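Local coordinates for protein DYNE8 (Micromonospora chersina, PDB 4AMN) that probably loads acyl building blocks as the acyltransferase domain of an iterative polyketide synthase that takes part in biosynthesis of the enediyne dynemicin, at residues A170-A175 and P304-A309. Sequence-based numbering, arbitrary orientation.
Sequences ARPVGA and PERPVA
Ala175 and Val308 form a parallel bridge in which Ala175 N donates to Pro307 O (3.0 Å) and Ala175 O accepts from Ala309 N (2.9 Å), so Ala175 bonds to both residues flanking Val308. The second bond is the straighter, 161° at the hydrogen, and a CA-H...O contact from Val308 CA to Ala175 O (3.3 Å) comes in beside it. Upstream, the Pro307 ring lies against the backbone at Val173 and Gly174: its CG is 3.5 Å from Val173 O, and its CB approaches CA of Gly174. Gly174, with no side chain, also brings its CA to 3.2 Å from Pro307 O. The bridge joins strand 308-310, an outermost strand of the central parallel sheet of the acyltransferase domain, to strand 174-177, which runs on into a GxSxG sequence consistent with a nucleophile elbow. The side chains of Ala175 and Val308 point to the same face of the sheet, where Ala175 touches Trp188 of helix 181-188. Arg306 reaches back along segment 170-175. Its chain bends at chi3 (92°) and brings NH2 near Ala170 O (3.4 Å); this weak hydrogen bond meets the guanidinium at its edge, in plane. The same NH2 lies 3.7 Å from Pro172 CD, the two side chains crossing at a slant, while Trp188 also touches Arg306.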
loop_
_atom_site.group_PDB
_atom_site.type_symbol
_atom_site.label_atom_id
_atom_site.label_comp_id
_atom_site.label_asym_id
_atom_site.label_seq_id
_atom_site.Cartn_x
_atom_site.Cartn_y
_atom_site.Cartn_z
ATOM N N ALA A 170 12.101 4.039 10.968
ATOM C CA ALA A 170 10.675 3.944 11.170
ATOM C C ALA A 170 10.277 2.880 12.151
ATOM O O ALA A 170 10.860 1.782 12.192
ATOM C CB ALA A 170 9.955 3.786 9.834
ATOM N N ARG A 171 9.255 3.183 12.938
ATOM C CA ARG A 171 8.712 2.264 13.976
ATOM C C ARG A 171 7.215 1.934 13.781
ATOM O O ARG A 171 6.389 2.284 14.579
ATOM C CB ARG A 171 8.927 2.846 15.382
ATOM C CG ARG A 171 10.428 2.758 15.839
ATOM C CD ARG A 171 10.658 3.088 17.261
ATOM N NE ARG A 171 10.125 4.440 17.427
ATOM C CZ ARG A 171 9.716 4.987 18.554
ATOM N NH1 ARG A 171 9.725 4.268 19.674
ATOM N NH2 ARG A 171 9.276 6.236 18.550
ATOM N N PRO A 172 6.880 1.264 12.668
ATOM C CA PRO A 172 5.485 0.816 12.518
ATOM C C PRO A 172 5.158 -0.302 13.483
ATOM O O PRO A 172 6.028 -0.980 14.012
ATOM C CB PRO A 172 5.440 0.249 11.111
ATOM C CG PRO A 172 6.807 0.320 10.599
ATOM C CD PRO A 172 7.779 0.607 11.711
ATOM N N VAL A 173 3.853 -0.528 13.664
ATOM C CA VAL A 173 3.333 -1.617 14.528
ATOM C C VAL A 173 3.311 -2.990 13.867
ATOM O O VAL A 173 3.260 -3.982 14.559
ATOM C CB VAL A 173 1.951 -1.293 15.207
ATOM C CG1 VAL A 173 1.973 -0.008 16.085
ATOM C CG2 VAL A 173 0.840 -1.138 14.208
ATOM N N GLY A 174 3.300 -3.018 12.537
ATOM C CA GLY A 174 3.138 -4.323 11.848
ATOM C C GLY A 174 2.943 -3.993 10.393
ATOM O O GLY A 174 2.896 -2.821 9.997
ATOM N N ALA A 175 2.884 -5.075 9.575
ATOM C CA ALA A 175 2.767 -4.930 8.120
ATOM C C ALA A 175 1.867 -6.021 7.594
ATOM O O ALA A 175 1.718 -7.082 8.209
ATOM C CB ALA A 175 4.137 -5.051 7.495
ATOM N N PRO A 304 9.987 -14.496 11.553
ATOM C CA PRO A 304 9.800 -13.036 11.497
ATOM C C PRO A 304 9.892 -12.444 12.896
ATOM O O PRO A 304 9.428 -13.044 13.887
ATOM C CB PRO A 304 8.338 -12.865 10.986
ATOM C CG PRO A 304 7.904 -14.119 10.445
ATOM C CD PRO A 304 8.829 -15.227 10.993
ATOM N N GLU A 305 10.493 -11.263 12.962
ATOM C CA GLU A 305 10.752 -10.599 14.224
ATOM C C GLU A 305 9.883 -9.403 14.468
ATOM O O GLU A 305 10.025 -8.727 15.494
ATOM C CB GLU A 305 12.204 -10.169 14.271
ATOM C CG GLU A 305 13.119 -11.395 14.048
ATOM C CD GLU A 305 14.566 -11.071 14.249
ATOM O OE1 GLU A 305 15.172 -10.404 13.364
ATOM O OE2 GLU A 305 15.071 -11.491 15.313
ATOM N N ARG A 306 9.009 -9.092 13.510
ATOM C CA ARG A 306 8.076 -7.957 13.608
ATOM C C ARG A 306 6.731 -8.554 13.171
ATOM O O ARG A 306 6.749 -9.542 12.447
ATOM C CB ARG A 306 8.478 -6.721 12.759
ATOM C CG ARG A 306 9.820 -6.235 13.104
ATOM C CD ARG A 306 10.443 -5.304 12.138
ATOM N NE ARG A 306 10.193 -3.887 12.425
ATOM C CZ ARG A 306 10.983 -2.867 12.031
ATOM N NH1 ARG A 306 12.126 -3.087 11.359
ATOM N NH2 ARG A 306 10.625 -1.618 12.302
ATOM N N PRO A 307 5.612 -7.971 13.616
ATOM C CA PRO A 307 4.276 -8.492 13.241
ATOM C C PRO A 307 3.918 -8.411 11.766
ATOM O O PRO A 307 4.023 -7.367 11.174
ATOM C CB PRO A 307 3.324 -7.657 14.091
ATOM C CG PRO A 307 4.253 -7.247 15.249
ATOM C CD PRO A 307 5.436 -6.840 14.572
ATOM N N VAL A 308 3.486 -9.555 11.233
ATOM C CA VAL A 308 2.999 -9.632 9.862
ATOM C C VAL A 308 1.593 -10.230 9.876
ATOM O O VAL A 308 1.388 -11.359 10.358
ATOM C CB VAL A 308 3.885 -10.534 9.028
ATOM C CG1 VAL A 308 3.385 -10.590 7.519
ATOM C CG2 VAL A 308 5.314 -9.956 9.010
ATOM N N ALA A 309 0.609 -9.474 9.344
ATOM C CA ALA A 309 -0.788 -9.976 9.192
ATOM C C ALA A 309 -0.903 -10.600 7.804
ATOM O O ALA A 309 -0.698 -9.920 6.813
ATOM C CB ALA A 309 -1.808 -8.778 9.388
#